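PDB 5FHK: LysR family transcriptional regulator from Vibrio vulnificus, which probably acts as a sequence-specific DNA-binding transcription factor that controls virulence genes, and is seen here as its regulatory domain alone. Local coordinates for residues 75-80 / 175-180; 6-11 / 37-42. All coordinates share one frame; numbering follows the deposited sequence.

Interaction 1: residues 75-80 / 175-180; sequences SVKDIL and ANPRDI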
ATOM      1  N   SER A  75       5.831   4.362 -18.364  1.00 24.99           N
ATOM      2  CA  SER A  75       4.803   5.377 -18.324  1.00 28.88           C
ATOM      3  C   SER A  75       3.484   4.742 -17.921  1.00 26.46           C
ATOM      4  O   SER A  75       3.257   3.538 -18.080  1.00 26.84           O
ATOM      5  CB  SER A  75       4.692   6.116 -19.660  1.00 33.38           C
ATOM      6  OG  SER A  75       4.321   5.231 -20.685  1.00 37.60           O
ATOM      7  N   VAL A  76       2.634   5.565 -17.356  1.00 26.40           N
ATOM      8  CA  VAL A  76       1.334   5.142 -16.881  1.00 29.40           C
ATOM      9  C   VAL A  76       0.308   6.139 -17.394  1.00 31.52           C
ATOM     10  O   VAL A  76       0.617   7.313 -17.627  1.00 34.54           O
ATOM     11  CB  VAL A  76       1.321   5.042 -15.335  1.00 31.67           C
ATOM     12  CG1 VAL A  76       1.237   6.405 -14.694  1.00 34.62           C
ATOM     13  CG2 VAL A  76       0.192   4.189 -14.875  1.00 33.69           C
ATOM     14  N   LYS A  77      -0.916   5.665 -17.592  1.00 34.77           N
ATOM     15  CA  LYS A  77      -2.019   6.533 -17.973  1.00 38.04           C
ATOM     16  C   LYS A  77      -3.240   6.185 -17.134  1.00 35.33           C
ATOM     17  O   LYS A  77      -3.609   5.014 -17.026  1.00 33.23           O
ATOM     18  CB  LYS A  77      -2.339   6.409 -19.466  1.00 42.04           C
ATOM     19  CG  LYS A  77      -3.545   7.234 -19.888  1.00 45.72           C
ATOM     20  CD  LYS A  77      -3.792   7.152 -21.389  1.00 48.64           C
ATOM     21  CE  LYS A  77      -5.083   6.431 -21.704  1.00 51.84           C
ATOM     22  NZ  LYS A  77      -4.813   5.019 -22.071  1.00 53.42           N
ATOM     23  N   ASP A  78      -3.865   7.199 -16.553  1.00 27.15           N
ATOM     24  CA  ASP A  78      -5.019   7.001 -15.692  1.00 25.29           C
ATOM     25  C   ASP A  78      -6.311   7.018 -16.501  1.00 24.70           C
ATOM     26  O   ASP A  78      -6.491   7.853 -17.390  1.00 26.22           O
ATOM     27  CB  ASP A  78      -5.050   8.074 -14.611  1.00 24.59           C
ATOM     28  CG  ASP A  78      -3.677   8.311 -13.985  1.00 27.19           C
ATOM     29  OD1 ASP A  78      -3.016   7.326 -13.583  1.00 26.33           O
ATOM     30  OD2 ASP A  78      -3.237   9.481 -13.940  1.00 29.67           O
ATOM     31  N   ILE A  79      -7.211   6.085 -16.177  1.00 25.08           N
ATOM     32  CA  ILE A  79      -8.449   5.874 -16.913  1.00 23.84           C
ATOM     33  C   ILE A  79      -9.577   5.699 -15.910  1.00 25.49           C
ATOM     34  O   ILE A  79      -9.366   5.298 -14.763  1.00 27.50           O
ATOM     35  CB  ILE A  79      -8.387   4.641 -17.832  1.00 22.05           C
ATOM     36  CG1 ILE A  79      -8.194   3.388 -16.989  1.00 21.52           C
ATOM     37  CG2 ILE A  79      -7.211   4.756 -18.840  1.00 19.01           C
ATOM     38  CD1 ILE A  79      -8.070   2.151 -17.819  1.00 24.71           C
ATOM     39  N   LEU A  80     -10.788   5.972 -16.368  1.00 22.71           N
ATOM     40  CA  LEU A  80     -11.974   5.871 -15.530  1.00 21.77           C
ATOM     41  C   LEU A  80     -12.532   4.463 -15.631  1.00 22.81           C
ATOM     42  O   LEU A  80     -12.630   3.923 -16.737  1.00 26.60           O
ATOM     43  CB  LEU A  80     -13.014   6.895 -15.976  1.00 20.79           C
ATOM     44  CG  LEU A  80     -12.601   8.369 -15.852  1.00 22.30           C
ATOM     45  CD1 LEU A  80     -13.588   9.291 -16.608  1.00 24.15           C
ATOM     46  CD2 LEU A  80     -12.498   8.781 -14.389  1.00 22.80           C
ATOM     47  N   ALA A 175      -6.825  10.840 -18.611  1.00 32.56           N
ATOM     48  CA  ALA A 175      -5.817  11.766 -18.131  1.00 33.08           C
ATOM     49  C   ALA A 175      -4.598  11.718 -19.045  1.00 38.86           C
ATOM     50  O   ALA A 175      -4.408  10.778 -19.828  1.00 40.47           O
ATOM     51  CB  ALA A 175      -5.410  11.425 -16.701  1.00 29.52           C
ATOM     52  N   ASN A 176      -3.764  12.750 -18.955  1.00 39.02           N
ATOM     53  CA  ASN A 176      -2.565  12.667 -19.769  1.00 38.73           C
ATOM     54  C   ASN A 176      -1.549  11.745 -19.100  1.00 35.57           C
ATOM     55  O   ASN A 176      -1.493  11.657 -17.870  1.00 33.12           O
ATOM     56  CB  ASN A 176      -1.964  14.052 -19.987  1.00 43.15           C
ATOM     57  CG  ASN A 176      -2.583  14.776 -21.183  1.00 47.60           C
ATOM     58  OD1 ASN A 176      -2.796  14.176 -22.246  1.00 51.24           O
ATOM     59  ND2 ASN A 176      -2.882  16.063 -21.011  1.00 47.31           N
ATOM     60  N   PRO A 177      -0.757  11.026 -19.889  1.00 38.97           N
ATOM     61  CA  PRO A 177       0.195  10.078 -19.301  1.00 38.56           C
ATOM     62  C   PRO A 177       1.235  10.801 -18.470  1.00 35.86           C
ATOM     63  O   PRO A 177       1.634  11.926 -18.770  1.00 32.55           O
ATOM     64  CB  PRO A 177       0.838   9.401 -20.521  1.00 39.93           C
ATOM     65  CG  PRO A 177      -0.089   9.689 -21.654  1.00 42.44           C
ATOM     66  CD  PRO A 177      -0.679  11.038 -21.357  1.00 41.34           C
ATOM     67  N   ARG A 178       1.664  10.141 -17.413  1.00 36.67           N
ATOM     68  CA  ARG A 178       2.805  10.584 -16.639  1.00 38.81           C
ATOM     69  C   ARG A 178       3.906   9.541 -16.781  1.00 39.56           C
ATOM     70  O   ARG A 178       3.637   8.334 -16.802  1.00 41.68           O
ATOM     71  CB  ARG A 178       2.416  10.826 -15.167  1.00 39.44           C
ATOM     72  CG  ARG A 178       1.316   9.928 -14.643  1.00 37.80           C
ATOM     73  CD  ARG A 178       0.582  10.450 -13.371  1.00 38.42           C
ATOM     74  NE  ARG A 178      -0.374   9.429 -12.931  1.00 41.54           N
ATOM     75  CZ  ARG A 178      -0.385   8.836 -11.732  1.00 42.29           C
ATOM     76  NH1 ARG A 178       0.465   9.193 -10.768  1.00 42.29           N
ATOM     77  NH2 ARG A 178      -1.285   7.899 -11.479  1.00 39.70           N
ATOM     78  N   ASP A 179       5.140  10.005 -16.923  1.00 41.29           N
ATOM     79  CA  ASP A 179       6.255   9.093 -17.115  1.00 39.45           C
ATOM     80  C   ASP A 179       6.902   8.751 -15.784  1.00 36.16           C
ATOM     81  O   ASP A 179       6.754   9.456 -14.783  1.00 36.66           O
ATOM     82  CB  ASP A 179       7.280   9.700 -18.063  1.00 44.74           C
ATOM     83  CG  ASP A 179       6.746   9.832 -19.468  1.00 49.32           C
ATOM     84  OD1 ASP A 179       5.778   9.108 -19.797  1.00 50.86           O
ATOM     85  OD2 ASP A 179       7.295  10.649 -20.237  1.00 50.35           O
ATOM     86  N   ILE A 180       7.613   7.634 -15.773  1.00 30.39           N
ATOM     87  CA  ILE A 180       8.386   7.235 -14.617  1.00 27.72           C
ATOM     88  C   ILE A 180       9.854   7.326 -14.999  1.00 29.04           C
ATOM     89  O   ILE A 180      10.271   6.817 -16.045  1.00 28.47           O
ATOM     90  CB  ILE A 180       8.002   5.830 -14.130  1.00 24.01           C
ATOM     91  CG1 ILE A 180       6.549   5.821 -13.614  1.00 23.72           C
ATOM     92  CG2 ILE A 180       8.909   5.418 -13.007  1.00 20.76           C
ATOM     93  CD1 ILE A 180       5.522   5.609 -14.690  1.00 25.15           C
TER
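Val-76 and Arg-178 form the centre of a short antiparallel pairing between two strands that run side by side from one lobe of the regulatory domain to the other. They are a hydrogen-bonded pair: Val-76 N gives to Arg-178 O at 3.0 Å, and Arg-178 N returns to Val-76 O at the same length. Next to them Ser-75 faces Asp-179 as a non-hydrogen-bonded pair. Toward Asp-78 the ladder ends and the register slips by one residue at Asn-176, but Ala-175 N still gives to Asp-78 O at 3.2 Å. A salt bridge spans the same part. In Arg-178, chi1 of 32° puts CG 3.5 Å from Val-76 CG1, and the extended chain beyond it carries the guanidinium to Asp-78. The grip is side-on: Arg-178 NH2 reaches Asp-78 OD1 at 2.8 Å, almost straight, and Arg-178 NE reaches Asp-78 OD2 at 3.0 Å, more bent. Both oxygens are approached on their syn sides, with the two planes turned 50° apart, and the double grip restrains rotation of both groups. Pro-153 packs against Val-76, Asp-78 and Arg-178. Two antiparallel crossover strands linking two alpha/beta lobes are characteristic of the periplasmic-binding-protein fold of LysR-type regulatory domains, where such strands form the hinge region.

Interaction 2: residues 6-11 / 37-42; sequences SGKIKI and NIELTT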
ATOM      1  N   SER A   6      28.531   2.155   1.772  1.00 53.05           N
ATOM      2  CA  SER A   6      27.779   1.670   2.932  1.00 49.22           C
ATOM      3  C   SER A   6      27.289   0.259   2.662  1.00 41.37           C
ATOM      4  O   SER A   6      27.627  -0.336   1.639  1.00 37.67           O
ATOM      5  CB  SER A   6      26.592   2.584   3.263  1.00 50.26           C
ATOM      6  OG  SER A   6      25.564   2.452   2.298  1.00 49.54           O
ATOM      7  N   GLY A   7      26.495  -0.276   3.582  1.00 38.46           N
ATOM      8  CA  GLY A   7      26.075  -1.658   3.466  1.00 37.23           C
ATOM      9  C   GLY A   7      24.750  -1.844   2.766  1.00 37.08           C
ATOM     10  O   GLY A   7      24.144  -2.917   2.866  1.00 39.09           O
ATOM     11  N   LYS A   8      24.311  -0.831   2.023  1.00 33.42           N
ATOM     12  CA  LYS A   8      22.974  -0.827   1.452  1.00 29.74           C
ATOM     13  C   LYS A   8      22.930   0.158   0.301  1.00 25.75           C
ATOM     14  O   LYS A   8      23.704   1.124   0.250  1.00 26.10           O
ATOM     15  CB  LYS A   8      21.915  -0.416   2.487  1.00 29.92           C
ATOM     16  CG  LYS A   8      22.007   1.065   2.781  1.00 34.13           C
ATOM     17  CD  LYS A   8      20.976   1.598   3.735  1.00 37.63           C
ATOM     18  CE  LYS A   8      21.410   2.966   4.278  1.00 38.49           C
ATOM     19  NZ  LYS A   8      22.732   2.859   4.928  1.00 37.57           N
ATOM     20  N   ILE A   9      21.968  -0.075  -0.584  1.00 23.90           N
ATOM     21  CA  ILE A   9      21.513   0.903  -1.572  1.00 25.89           C
ATOM     22  C   ILE A   9      20.195   1.489  -1.088  1.00 27.15           C
ATOM     23  O   ILE A   9      19.281   0.751  -0.691  1.00 28.38           O
ATOM     24  CB  ILE A   9      21.349   0.264  -2.960  1.00 29.32           C
ATOM     25  CG1 ILE A   9      22.657  -0.387  -3.414  1.00 30.57           C
ATOM     26  CG2 ILE A   9      20.884   1.288  -3.983  1.00 29.33           C
ATOM     27  CD1 ILE A   9      22.483  -1.278  -4.634  1.00 31.30           C
ATOM     28  N   LYS A  10      20.100   2.814  -1.117  1.00 25.72           N
ATOM     29  CA  LYS A  10      18.972   3.559  -0.584  1.00 29.11           C
ATOM     30  C   LYS A  10      18.181   4.097  -1.776  1.00 28.57           C
ATOM     31  O   LYS A  10      18.674   4.963  -2.504  1.00 33.72           O
ATOM     32  CB  LYS A  10      19.489   4.686   0.320  1.00 32.95           C
ATOM     33  CG  LYS A  10      18.502   5.245   1.377  1.00 37.44           C
ATOM     34  CD  LYS A  10      19.164   6.380   2.177  1.00 42.48           C
ATOM     35  CE  LYS A  10      18.150   7.210   2.989  1.00 46.34           C
ATOM     36  NZ  LYS A  10      17.430   6.394   4.016  1.00 47.63           N
ATOM     37  N   ILE A  11      16.963   3.591  -2.003  1.00 21.01           N
ATOM     38  CA  ILE A  11      16.213   4.026  -3.176  1.00 20.37           C
ATOM     39  C   ILE A  11      14.848   4.552  -2.765  1.00 21.02           C
ATOM     40  O   ILE A  11      14.269   4.146  -1.751  1.00 21.84           O
ATOM     41  CB  ILE A  11      16.062   2.921  -4.258  1.00 26.63           C
ATOM     42  CG1 ILE A  11      15.391   1.658  -3.724  1.00 33.41           C
ATOM     43  CG2 ILE A  11      17.401   2.555  -4.849  1.00 28.88           C
ATOM     44  CD1 ILE A  11      15.619   0.410  -4.672  1.00 36.58           C
ATOM     45  N   ASN A  37      22.363  -5.273  -0.100  1.00 22.50           N
ATOM     46  CA  ASN A  37      21.175  -4.945   0.690  1.00 21.97           C
ATOM     47  C   ASN A  37      20.482  -3.715   0.119  1.00 20.80           C
ATOM     48  O   ASN A  37      21.145  -2.771  -0.333  1.00 23.08           O
ATOM     49  CB  ASN A  37      21.526  -4.687   2.164  1.00 21.22           C
ATOM     50  CG  ASN A  37      22.247  -5.865   2.825  1.00 27.56           C
ATOM     51  OD1 ASN A  37      21.792  -7.013   2.769  1.00 26.00           O
ATOM     52  ND2 ASN A  37      23.390  -5.578   3.458  1.00 32.69           N
ATOM     53  N   ILE A  38      19.145  -3.708   0.189  1.00 19.12           N
ATOM     54  CA  ILE A  38      18.315  -2.606  -0.292  1.00 22.49           C
ATOM     55  C   ILE A  38      17.492  -2.043   0.860  1.00 24.98           C
ATOM     56  O   ILE A  38      16.908  -2.801   1.639  1.00 29.84           O
ATOM     57  CB  ILE A  38      17.364  -3.055  -1.418  1.00 22.87           C
ATOM     58  CG1 ILE A  38      18.149  -3.653  -2.577  1.00 23.35           C
ATOM     59  CG2 ILE A  38      16.473  -1.879  -1.862  1.00 22.33           C
ATOM     60  CD1 ILE A  38      18.669  -2.619  -3.516  1.00 25.39           C
ATOM     61  N   GLU A  39      17.444  -0.717   0.961  1.00 20.50           N
ATOM     62  CA  GLU A  39      16.470  -0.009   1.788  1.00 23.36           C
ATOM     63  C   GLU A  39      15.595   0.802   0.846  1.00 22.48           C
ATOM     64  O   GLU A  39      16.117   1.602   0.057  1.00 23.43           O
ATOM     65  CB  GLU A  39      17.141   0.922   2.818  1.00 26.52           C
ATOM     66  CG  GLU A  39      17.604   0.209   4.100  1.00 33.67           C
ATOM     67  CD  GLU A  39      18.085   1.179   5.181  1.00 44.90           C
ATOM     68  OE1 GLU A  39      17.917   2.412   4.989  1.00 49.12           O
ATOM     69  OE2 GLU A  39      18.657   0.713   6.206  1.00 48.92           O
ATOM     70  N   LEU A  40      14.277   0.597   0.926  1.00 19.99           N
ATOM     71  CA  LEU A  40      13.317   1.168  -0.014  1.00 19.81           C
ATOM     72  C   LEU A  40      12.285   2.032   0.712  1.00 25.03           C
ATOM     73  O   LEU A  40      11.688   1.600   1.705  1.00 25.60           O
ATOM     74  CB  LEU A  40      12.612   0.052  -0.781  1.00 24.16           C
ATOM     75  CG  LEU A  40      11.401   0.436  -1.637  1.00 29.54           C
ATOM     76  CD1 LEU A  40      11.800   1.516  -2.612  1.00 30.90           C
ATOM     77  CD2 LEU A  40      10.928  -0.774  -2.395  1.00 32.27           C
ATOM     78  N   THR A  41      12.033   3.230   0.189  1.00 26.73           N
ATOM     79  CA  THR A  41      11.007   4.105   0.751  1.00 30.09           C
ATOM     80  C   THR A  41      10.031   4.530  -0.348  1.00 28.30           C
ATOM     81  O   THR A  41      10.411   5.243  -1.284  1.00 27.87           O
ATOM     82  CB  THR A  41      11.650   5.315   1.431  1.00 33.02           C
ATOM     83  OG1 THR A  41      12.688   4.870   2.323  1.00 34.76           O
ATOM     84  CG2 THR A  41      10.606   6.103   2.232  1.00 35.65           C
ATOM     85  N   THR A  42       8.774   4.096  -0.241  1.00 27.90           N
ATOM     86  CA  THR A  42       7.737   4.600  -1.137  1.00 30.29           C
ATOM     87  C   THR A  42       7.479   6.073  -0.821  1.00 34.30           C
ATOM     88  O   THR A  42       7.388   6.457   0.344  1.00 38.89           O
ATOM     89  CB  THR A  42       6.442   3.798  -0.986  1.00 32.62           C
ATOM     90  OG1 THR A  42       5.833   4.109   0.268  1.00 36.39           O
ATOM     91  CG2 THR A  42       6.700   2.306  -1.014  1.00 32.73           C
TER
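Asn-37 reaches over to the chain just before strand 9-11 and gives its ND2 to Gly-7 O, 2.8 Å away. The acceptor lies in the amide plane, and CG, placed beside the backbone N (chi1 -57°), directs the amide to this carbonyl. From here the parallel ladder takes over: Ile-9 N bonds to Asn-37 O, Ile-9 O receives Glu-39 N, Ile-11 N reaches Glu-39 O, and Thr-41 N closes on Ile-11 O at 3.1 Å. The strands are the two parallel arms of a beta-alpha-beta unit whose helix, 18-32, covers Ile-11 and Ile-38, while helix 192-204 covers Ile-9 and Ile-11 on the same face. On that face Ile-11 turns CG1 into the position between its N and carbonyl carbon (chi1 57°), which carries CD1 to Ile-38 CG2 (3.7 Å) while CG1 itself lies 3.8 Å from Leu-40 CD1. Ile-38 sends its other branch back, CD1 to Ile-9 CB at 4.0 Å. The face with Lys-10 and Glu-39 is polar. There the aliphatic part of Lys-8 lies against the Glu-39 carboxylate, Lys-8 CD 3.3 Å from Glu-39 CD, and Lys-10 NZ stands 4.1 Å from Glu-39 OE1, beyond salt-bridge range; Lys-10 also makes a cation-pi contact with Trp-54. Along the outer edge, Ile-38, Glu-39 and Leu-40 pair in parallel with a strand of the second subunit, where Phe-131 of that subunit packs on Leu-40.

Interaction 2 comes first along the chain and is complete before interaction 1 opens. Their centres lie about 27 Å apart and the nearest atoms about 11 Å, so they do not touch, yet both belong to one branched mixed sheet. The path between them runs from strand 9-14 to its parallel neighbour 56-60, which pairs antiparallel with 178-185, one of the two strands of interaction 1. Interaction 2 sits at the dimer edge of one lobe, whereas the centre of interaction 1 lies about 8 Å from the centre of the folded chain, between the lobes. The shared sheet thus connects the subunit interface with the crossover between the lobes.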